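PDB 6TFX: ABC transporter substrate-binding protein from Rhizobium radiobacter, which binds the opine mannopinic acid as the solute-binding protein of an ABC import system, in a family generally linked to peptide transport. Local coordinates for residues Ala23-Asp28 / Val365-Trp370; Gly9-Asp14 / Gln338-Glu343. One frame throughout, in Å; residues are numbered along the deposited sequence.

Contact 1 (Ala23-Asp28 / Val365-Trp370). With N72 ((2~{R})-2-[[(3~{R},4~{R},5~{S})-3,4,5,6-tetrakis(oxidanyl)-2-oxidanylidene-hexyl]amino]pentanedioic acid), chain C.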
ATOM      1  N   ALA A  23       5.086  -0.535   8.776  1.00 15.70           N
ATOM      2  CA  ALA A  23       3.745  -1.038   8.491  1.00 16.10           C
ATOM      3  C   ALA A  23       3.509  -1.079   6.982  1.00 18.46           C
ATOM      4  O   ALA A  23       3.619  -0.048   6.313  1.00 18.73           O
ATOM      5  CB  ALA A  23       2.705  -0.174   9.193  1.00 16.42           C
ATOM      6  N   THR A  24       3.243  -2.299   6.462  1.00 16.21           N
ATOM      7  CA  THR A  24       3.119  -2.566   5.024  1.00 15.26           C
ATOM      8  C   THR A  24       1.804  -3.217   4.625  1.00 16.85           C
ATOM      9  O   THR A  24       1.250  -2.863   3.586  1.00 17.87           O
ATOM     10  CB  THR A  24       4.308  -3.437   4.600  1.00 22.64           C
ATOM     11  OG1 THR A  24       5.526  -2.742   4.905  1.00 18.71           O
ATOM     12  CG2 THR A  24       4.275  -3.815   3.121  1.00 23.50           C
ATOM     13  N   THR A  25       1.298  -4.175   5.439  1.00 15.63           N
ATOM     14  CA  THR A  25       0.031  -4.807   5.069  1.00 16.07           C
ATOM     15  C   THR A  25      -1.081  -3.754   5.140  1.00 17.15           C
ATOM     16  O   THR A  25      -0.973  -2.782   5.908  1.00 16.25           O
ATOM     17  CB  THR A  25      -0.288  -5.976   6.000  1.00 21.40           C
ATOM     18  OG1 THR A  25      -0.553  -5.459   7.295  1.00 20.84           O
ATOM     19  CG2 THR A  25       0.852  -7.028   6.058  1.00 17.78           C
ATOM     20  N   THR A  26      -2.170  -3.961   4.384  1.00 14.86           N
ATOM     21  CA  THR A  26      -3.272  -2.984   4.450  1.00 13.91           C
ATOM     22  C   THR A  26      -3.750  -2.822   5.908  1.00 16.59           C
ATOM     23  O   THR A  26      -4.001  -1.688   6.349  1.00 16.18           O
ATOM     24  CB  THR A  26      -4.440  -3.456   3.580  1.00 19.55           C
ATOM     25  OG1 THR A  26      -4.027  -3.356   2.222  1.00 17.71           O
ATOM     26  CG2 THR A  26      -5.684  -2.586   3.764  1.00 20.76           C
ATOM     27  N   SER A  27      -3.876  -3.938   6.651  1.00 14.99           N
ATOM     28  CA  SER A  27      -4.387  -3.841   8.020  1.00 14.71           C
ATOM     29  C   SER A  27      -3.477  -2.997   8.922  1.00 17.26           C
ATOM     30  O   SER A  27      -3.966  -2.138   9.657  1.00 18.09           O
ATOM     31  CB  SER A  27      -4.599  -5.219   8.624  1.00 19.18           C
ATOM     32  OG  SER A  27      -5.217  -5.054   9.892  1.00 22.76           O
ATOM     33  N   ASP A  28      -2.160  -3.226   8.858  1.00 15.96           N
ATOM     34  CA  ASP A  28      -1.245  -2.431   9.703  1.00 15.07           C
ATOM     35  C   ASP A  28      -1.260  -0.967   9.241  1.00 16.76           C
ATOM     36  O   ASP A  28      -1.302  -0.063  10.077  1.00 18.22           O
ATOM     37  CB  ASP A  28       0.179  -2.997   9.654  1.00 16.74           C
ATOM     38  CG  ASP A  28       0.434  -4.267  10.463  1.00 26.36           C
ATOM     39  OD1 ASP A  28      -0.473  -4.691  11.247  1.00 26.29           O
ATOM     40  OD2 ASP A  28       1.542  -4.834  10.333  1.00 24.57           O
ATOM     41  N   VAL A 365       0.351 -19.355   2.971  1.00 18.79           N
ATOM     42  CA  VAL A 365       1.012 -18.833   4.164  1.00 19.79           C
ATOM     43  C   VAL A 365       0.214 -17.612   4.673  1.00 21.22           C
ATOM     44  O   VAL A 365      -0.231 -16.788   3.848  1.00 18.48           O
ATOM     45  CB  VAL A 365       2.508 -18.473   3.862  1.00 25.73           C
ATOM     46  CG1 VAL A 365       3.160 -17.774   5.043  1.00 25.95           C
ATOM     47  CG2 VAL A 365       3.326 -19.719   3.510  1.00 26.21           C
ATOM     48  N   GLU A 366       0.047 -17.474   6.020  1.00 18.29           N
ATOM     49  CA  GLU A 366      -0.621 -16.322   6.608  1.00 17.11           C
ATOM     50  C   GLU A 366       0.011 -15.049   6.015  1.00 19.76           C
ATOM     51  O   GLU A 366       1.246 -14.991   5.833  1.00 18.38           O
ATOM     52  CB  GLU A 366      -0.502 -16.331   8.141  1.00 18.91           C
ATOM     53  CG  GLU A 366      -1.211 -15.165   8.814  1.00 23.16           C
ATOM     54  CD  GLU A 366      -0.354 -13.919   8.947  1.00 27.85           C
ATOM     55  OE1 GLU A 366       0.870 -14.065   9.171  1.00 26.89           O
ATOM     56  OE2 GLU A 366      -0.906 -12.798   8.833  1.00 24.94           O
ATOM     57  N   HIS A 367      -0.830 -14.060   5.712  1.00 15.67           N
ATOM     58  CA  HIS A 367      -0.418 -12.856   4.968  1.00 14.64           C
ATOM     59  C   HIS A 367       0.863 -12.170   5.493  1.00 18.61           C
ATOM     60  O   HIS A 367       1.776 -11.894   4.698  1.00 18.30           O
ATOM     61  CB  HIS A 367      -1.591 -11.863   4.911  1.00 14.81           C
ATOM     62  CG  HIS A 367      -1.390 -10.685   4.003  1.00 16.73           C
ATOM     63  ND1 HIS A 367      -1.159 -10.852   2.644  1.00 17.07           N
ATOM     64  CD2 HIS A 367      -1.472  -9.355   4.270  1.00 17.62           C
ATOM     65  CE1 HIS A 367      -1.091  -9.631   2.132  1.00 17.00           C
ATOM     66  NE2 HIS A 367      -1.229  -8.696   3.078  1.00 16.93           N
ATOM     67  N   ALA A 368       0.918 -11.833   6.802  1.00 18.32           N
ATOM     68  CA  ALA A 368       2.102 -11.124   7.312  1.00 19.08           C
ATOM     69  C   ALA A 368       3.366 -11.991   7.232  1.00 20.42           C
ATOM     70  O   ALA A 368       4.446 -11.477   6.878  1.00 19.66           O
ATOM     71  CB  ALA A 368       1.864 -10.663   8.733  1.00 21.00           C
ATOM     72  N   ALA A 369       3.229 -13.307   7.510  1.00 16.40           N
ATOM     73  CA  ALA A 369       4.358 -14.246   7.405  1.00 16.44           C
ATOM     74  C   ALA A 369       4.812 -14.352   5.945  1.00 18.37           C
ATOM     75  O   ALA A 369       6.010 -14.483   5.671  1.00 19.14           O
ATOM     76  CB  ALA A 369       3.941 -15.623   7.907  1.00 18.00           C
ATOM     77  N   TRP A 370       3.833 -14.356   5.000  1.00 15.22           N
ATOM     78  CA  TRP A 370       4.120 -14.425   3.567  1.00 15.23           C
ATOM     79  C   TRP A 370       4.940 -13.175   3.158  1.00 16.76           C
ATOM     80  O   TRP A 370       5.938 -13.321   2.454  1.00 16.81           O
ATOM     81  CB  TRP A 370       2.803 -14.494   2.800  1.00 16.09           C
ATOM     82  CG  TRP A 370       2.927 -14.295   1.319  1.00 16.08           C
ATOM     83  CD1 TRP A 370       3.323 -15.215   0.386  1.00 18.83           C
ATOM     84  CD2 TRP A 370       2.629 -13.094   0.607  1.00 14.56           C
ATOM     85  NE1 TRP A 370       3.261 -14.662  -0.877  1.00 16.88           N
ATOM     86  CE2 TRP A 370       2.823 -13.362  -0.772  1.00 17.18           C
ATOM     87  CE3 TRP A 370       2.180 -11.819   0.998  1.00 15.19           C
ATOM     88  CZ2 TRP A 370       2.602 -12.391  -1.765  1.00 16.02           C
ATOM     89  CZ3 TRP A 370       1.904 -10.878   0.021  1.00 15.72           C
ATOM     90  CH2 TRP A 370       2.150 -11.152  -1.345  1.00 15.70           C
TER
HETATM   91  OAB N72 C 601      -7.597  -9.608  -5.048  1.00 21.50           O
HETATM   92  CAF N72 C 601      -6.353  -8.895  -4.903  1.00 20.18           C
HETATM   93  CAG N72 C 601      -5.873  -8.592  -3.444  1.00 24.02           C
HETATM   94  OAC N72 C 601      -6.874  -8.748  -2.491  1.00 19.48           O
HETATM   95  CAH N72 C 601      -4.982  -7.349  -3.402  1.00 18.82           C
HETATM   96  OAM N72 C 601      -4.921  -6.460  -4.451  1.00 15.25           O
HETATM   97  CAI N72 C 601      -4.822  -6.219  -2.403  1.00 24.60           C
HETATM   98  OAD N72 C 601      -6.043  -5.956  -1.748  1.00 17.85           O
HETATM   99  CAJ N72 C 601      -3.579  -6.373  -1.561  1.00 17.64           C
HETATM  100  OAE N72 C 601      -2.626  -7.047  -2.028  1.00 16.87           O
HETATM  101  CAK N72 C 601      -3.521  -5.760  -0.133  1.00 16.54           C
HETATM  102  N   N72 C 601      -2.592  -4.657  -0.077  1.00 16.42           N
HETATM  103  CA  N72 C 601      -1.414  -4.704   0.704  1.00 24.14           C
HETATM  104  C   N72 C 601      -0.968  -6.030   1.254  1.00 18.56           C
HETATM  105  O   N72 C 601      -0.170  -6.947   0.809  1.00 16.41           O
HETATM  106  CB  N72 C 601      -0.325  -3.850   0.048  1.00 20.82           C
HETATM  107  CG  N72 C 601       1.145  -4.135   0.357  1.00 16.80           C
HETATM  108  CD  N72 C 601       2.040  -2.899   0.239  1.00 18.84           C
HETATM  109  OE1 N72 C 601       1.599  -1.727   0.470  1.00 17.16           O
HETATM  110  OE2 N72 C 601       3.240  -3.063  -0.077  1.00 16.65           O
HETATM  111  OXT N72 C 601      -1.525  -6.054   2.367  1.00 17.33           O
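Thr-25 and His-367 run alongside each other, pointing opposite ways, beside the N72 carboxylate formed by O and OXT, a worked example of a pocket wall built from two helix starts. Along 23-28, Thr-24 comes first: its methyl CG2 lies 3.4 Å from OE2 of the ligand's other, side-chain carboxylate, while its carbonyl takes a hydrogen bond from Arg-29. Thr-25 follows with a divided task. Its OG1, tucked over its own backbone (chi1 68°), caps helix 26-35 by accepting from Asp-28 N, whereas CG2 reaches His-367 CD2 obliquely at 3.7 Å. Thr-26 opens the helix; its N donates to N72 OXT at 3.0 Å, and its OG1 lies 3.0 Å from the ligand N. Further on, the Asp-28 carboxylate receives the backbone amides of Thr-16 and Thr-17. From 365-370, His-367 swings its CG anti to the backbone N (chi1 -171°) and offers the ring edge to the ligand, NE2 donating to OXT over 2.8 Å. Ser-337 is hydrogen-bonded to ND1 and can fix the ring's rotation; Glu-366 caps helix 367-374 through the amides of Ala-368 and Ala-369. OXT is thus gripped by a helix-terminal amide and an imidazole, and the positive end of helix 26-35 would probably stabilise its negative charge.

Contact 2 (Gly9-Asp14 / Gln338-Glu343); sequences GVASED and QLPGLE. With N72 ((2~{R})-2-[[(3~{R},4~{R},5~{S})-3,4,5,6-tetrakis(oxidanyl)-2-oxidanylidene-hexyl]amino]pentanedioic acid), chain C.
Leu-339 packs against Ala-11 with one of its methyls and against the ligand with the other, so that a single side chain joins the protein contact to the pocket. From CB, the first torsion (chi1 178°) sets CG opposite the backbone N and next to the carbonyl carbon, and from there the two methyls diverge. At the fork, CD1 turns to Ala-11, lying 3.2 Å from its carbonyl O, a tight methyl-to-oxygen approach and not a hydrogen bond, and 4.0 Å from its CB. The second methyl, CD2, comes within 3.9 Å of CAK in N72. Ala-11 is the centre of an inverse gamma turn, closed by a weak bond from Ser-12 N to Val-10 O, and this turn bends the chain as it leaves strand 5-10, in a loop that faces the beginning of helix 340-353. Leu-339 occupies the N-cap position of that helix, and the CD of the following Pro-340 adds apolar contact with Ala-11 CB at 4.2 Å. One turn of the helix continues the ligand wall: Leu-342 sets CG 3.8 Å from CAG of N72, and the carbonyl O of Gly-341, which accepts from Arg-284, lies 3.0 Å from the terminal hydroxyl OAB, a possible weak bond.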
ATOM      1  N   GLY A   9     -14.753  -5.140  11.073  1.00 19.95           N
ATOM      2  CA  GLY A   9     -14.199  -6.458  10.793  1.00 19.58           C
ATOM      3  C   GLY A   9     -13.313  -6.373   9.574  1.00 22.31           C
ATOM      4  O   GLY A   9     -13.748  -5.859   8.542  1.00 20.76           O
ATOM      5  N   VAL A  10     -12.066  -6.863   9.690  1.00 18.15           N
ATOM      6  CA  VAL A  10     -11.080  -6.753   8.615  1.00 17.92           C
ATOM      7  C   VAL A  10     -10.515  -8.088   8.204  1.00 20.90           C
ATOM      8  O   VAL A  10     -10.567  -9.048   8.971  1.00 20.42           O
ATOM      9  CB  VAL A  10      -9.954  -5.741   8.955  1.00 21.05           C
ATOM     10  CG1 VAL A  10     -10.539  -4.395   9.428  1.00 20.59           C
ATOM     11  CG2 VAL A  10      -8.993  -6.308  10.001  1.00 21.08           C
ATOM     12  N   ALA A  11      -9.954  -8.135   6.978  1.00 18.66           N
ATOM     13  CA  ALA A  11      -9.347  -9.344   6.416  1.00 20.49           C
ATOM     14  C   ALA A  11      -7.884  -9.367   6.836  1.00 23.30           C
ATOM     15  O   ALA A  11      -6.982  -9.037   6.060  1.00 22.38           O
ATOM     16  CB  ALA A  11      -9.468  -9.345   4.900  1.00 21.67           C
ATOM     17  N   SER A  12      -7.664  -9.711   8.080  1.00 21.04           N
ATOM     18  CA  SER A  12      -6.336  -9.827   8.679  1.00 19.46           C
ATOM     19  C   SER A  12      -6.434 -10.786   9.837  1.00 22.34           C
ATOM     20  O   SER A  12      -7.502 -10.917  10.445  1.00 22.25           O
ATOM     21  CB  SER A  12      -5.854  -8.473   9.193  1.00 20.40           C
ATOM     22  OG  SER A  12      -4.585  -8.603   9.811  1.00 25.91           O
ATOM     23  N   GLU A  13      -5.321 -11.442  10.159  1.00 20.37           N
ATOM     24  CA  GLU A  13      -5.251 -12.388  11.263  1.00 21.12           C
ATOM     25  C   GLU A  13      -4.693 -11.764  12.529  1.00 24.09           C
ATOM     26  O   GLU A  13      -5.021 -12.250  13.617  1.00 24.50           O
ATOM     27  CB  GLU A  13      -4.466 -13.657  10.866  1.00 21.99           C
ATOM     28  CG  GLU A  13      -5.111 -14.389   9.687  1.00 29.22           C
ATOM     29  CD  GLU A  13      -4.615 -15.794   9.382  1.00 53.01           C
ATOM     30  OE1 GLU A  13      -4.393 -16.559  10.349  1.00 45.76           O
ATOM     31  OE2 GLU A  13      -4.440 -16.130   8.182  1.00 37.84           O
ATOM     32  N   ASP A  14      -3.880 -10.674  12.415  1.00 20.89           N
ATOM     33  CA  ASP A  14      -3.280 -10.042  13.599  1.00 20.75           C
ATOM     34  C   ASP A  14      -2.527  -8.775  13.207  1.00 23.55           C
ATOM     35  O   ASP A  14      -2.407  -8.462  12.022  1.00 23.15           O
ATOM     36  CB  ASP A  14      -2.256 -11.023  14.254  1.00 22.64           C
ATOM     37  CG  ASP A  14      -1.883 -10.821  15.728  1.00 35.52           C
ATOM     38  OD1 ASP A  14      -2.490  -9.934  16.398  1.00 32.93           O
ATOM     39  OD2 ASP A  14      -0.983 -11.545  16.216  1.00 46.54           O
ATOM     40  N   GLN A 338      -2.526 -16.039   2.272  1.00 16.33           N
ATOM     41  CA  GLN A 338      -3.855 -16.462   2.704  1.00 17.20           C
ATOM     42  C   GLN A 338      -4.812 -15.263   2.887  1.00 20.29           C
ATOM     43  O   GLN A 338      -5.954 -15.460   3.325  1.00 19.87           O
ATOM     44  CB  GLN A 338      -3.807 -17.345   3.955  1.00 18.57           C
ATOM     45  CG  GLN A 338      -3.345 -18.756   3.615  1.00 22.10           C
ATOM     46  CD  GLN A 338      -3.292 -19.628   4.831  1.00 37.10           C
ATOM     47  OE1 GLN A 338      -2.633 -19.304   5.815  1.00 30.68           O
ATOM     48  NE2 GLN A 338      -3.993 -20.756   4.792  1.00 32.74           N
ATOM     49  N   LEU A 339      -4.377 -14.030   2.519  1.00 16.71           N
ATOM     50  CA  LEU A 339      -5.317 -12.888   2.478  1.00 16.31           C
ATOM     51  C   LEU A 339      -6.372 -13.348   1.457  1.00 18.20           C
ATOM     52  O   LEU A 339      -5.995 -13.778   0.366  1.00 18.43           O
ATOM     53  CB  LEU A 339      -4.600 -11.621   1.975  1.00 16.18           C
ATOM     54  CG  LEU A 339      -5.473 -10.369   1.842  1.00 19.98           C
ATOM     55  CD1 LEU A 339      -5.940  -9.873   3.201  1.00 20.58           C
ATOM     56  CD2 LEU A 339      -4.699  -9.265   1.122  1.00 20.61           C
ATOM     57  N   PRO A 340      -7.682 -13.381   1.791  1.00 18.50           N
ATOM     58  CA  PRO A 340      -8.635 -14.056   0.883  1.00 18.23           C
ATOM     59  C   PRO A 340      -8.680 -13.571  -0.557  1.00 21.74           C
ATOM     60  O   PRO A 340      -8.853 -14.407  -1.464  1.00 21.77           O
ATOM     61  CB  PRO A 340      -9.988 -13.898   1.578  1.00 20.96           C
ATOM     62  CG  PRO A 340      -9.634 -13.760   3.036  1.00 24.70           C
ATOM     63  CD  PRO A 340      -8.330 -12.994   3.066  1.00 20.52           C
ATOM     64  N   GLY A 341      -8.499 -12.266  -0.771  1.00 18.75           N
ATOM     65  CA  GLY A 341      -8.499 -11.705  -2.120  1.00 18.16           C
ATOM     66  C   GLY A 341      -7.307 -12.167  -2.947  1.00 19.03           C
ATOM     67  O   GLY A 341      -7.462 -12.488  -4.133  1.00 19.29           O
ATOM     68  N   LEU A 342      -6.115 -12.252  -2.313  1.00 14.67           N
ATOM     69  CA  LEU A 342      -4.910 -12.739  -2.998  1.00 15.28           C
ATOM     70  C   LEU A 342      -4.984 -14.257  -3.181  1.00 18.84           C
ATOM     71  O   LEU A 342      -4.517 -14.801  -4.194  1.00 18.27           O
ATOM     72  CB  LEU A 342      -3.628 -12.407  -2.208  1.00 14.66           C
ATOM     73  CG  LEU A 342      -3.147 -10.980  -2.349  1.00 18.94           C
ATOM     74  CD1 LEU A 342      -2.016 -10.698  -1.368  1.00 17.76           C
ATOM     75  CD2 LEU A 342      -2.717 -10.658  -3.798  1.00 19.67           C
ATOM     76  N   GLU A 343      -5.538 -14.953  -2.190  1.00 17.66           N
ATOM     77  CA  GLU A 343      -5.661 -16.397  -2.296  1.00 17.91           C
ATOM     78  C   GLU A 343      -6.621 -16.748  -3.463  1.00 19.04           C
ATOM     79  O   GLU A 343      -6.287 -17.600  -4.286  1.00 19.35           O
ATOM     80  CB  GLU A 343      -6.160 -16.975  -0.969  1.00 19.32           C
ATOM     81  CG  GLU A 343      -6.379 -18.477  -1.025  1.00 24.01           C
ATOM     82  CD  GLU A 343      -6.593 -19.058   0.357  1.00 47.49           C
ATOM     83  OE1 GLU A 343      -7.700 -18.857   0.908  1.00 42.70           O
ATOM     84  OE2 GLU A 343      -5.650 -19.686   0.898  1.00 44.99           O
TER
HETATM   85  OAB N72 C 601      -7.597  -9.608  -5.048  1.00 21.50           O
HETATM   86  CAF N72 C 601      -6.353  -8.895  -4.903  1.00 20.18           C
HETATM   87  CAG N72 C 601      -5.873  -8.592  -3.444  1.00 24.02           C
HETATM   88  OAC N72 C 601      -6.874  -8.748  -2.491  1.00 19.48           O
HETATM   89  CAH N72 C 601      -4.982  -7.349  -3.402  1.00 18.82           C
HETATM   90  OAM N72 C 601      -4.921  -6.460  -4.451  1.00 15.25           O
HETATM   91  CAI N72 C 601      -4.822  -6.219  -2.403  1.00 24.60           C
HETATM   92  OAD N72 C 601      -6.043  -5.956  -1.748  1.00 17.85           O
HETATM   93  CAJ N72 C 601      -3.579  -6.373  -1.561  1.00 17.64           C
HETATM   94  OAE N72 C 601      -2.626  -7.047  -2.028  1.00 16.87           O
HETATM   95  CAK N72 C 601      -3.521  -5.760  -0.133  1.00 16.54           C
HETATM   96  N   N72 C 601      -2.592  -4.657  -0.077  1.00 16.42           N
HETATM   97  CA  N72 C 601      -1.414  -4.704   0.704  1.00 24.14           C
HETATM   98  C   N72 C 601      -0.968  -6.030   1.254  1.00 18.56           C
HETATM   99  O   N72 C 601      -0.170  -6.947   0.809  1.00 16.41           O
HETATM  100  CB  N72 C 601      -0.325  -3.850   0.048  1.00 20.82           C
HETATM  101  CG  N72 C 601       1.145  -4.135   0.357  1.00 16.80           C
HETATM  102  CD  N72 C 601       2.040  -2.899   0.239  1.00 18.84           C
HETATM  103  OE1 N72 C 601       1.599  -1.727   0.470  1.00 17.16           O
HETATM  104  OE2 N72 C 601       3.240  -3.063  -0.077  1.00 16.65           O
HETATM  105  OXT N72 C 601      -1.525  -6.054   2.367  1.00 17.33           O

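In the fold
From the N terminus, strand 5-10 runs into 9-14, the first half of contact 2, and helix 26-35 then begins in 23-28, the first half of contact 1. Contact 2 closes a loop of 323 residues when the chain returns at 338-343; contact 1 closes one of 336 at 365-370. Because the segments alternate, the two loops cross. Strand 330-337, helix 340-353 and strand 358-365 follow one another, and Val-365 bonds through its backbone to Ala-336 and Gln-338, consistent with a beta-alpha-beta crossover. The contacts' centres lie 9 Å apart, and Ser-12 packs on Ser-27. Segments 23-28, 338-343 and 365-370 border the opine, while 9-14 backs Leu-339 from behind.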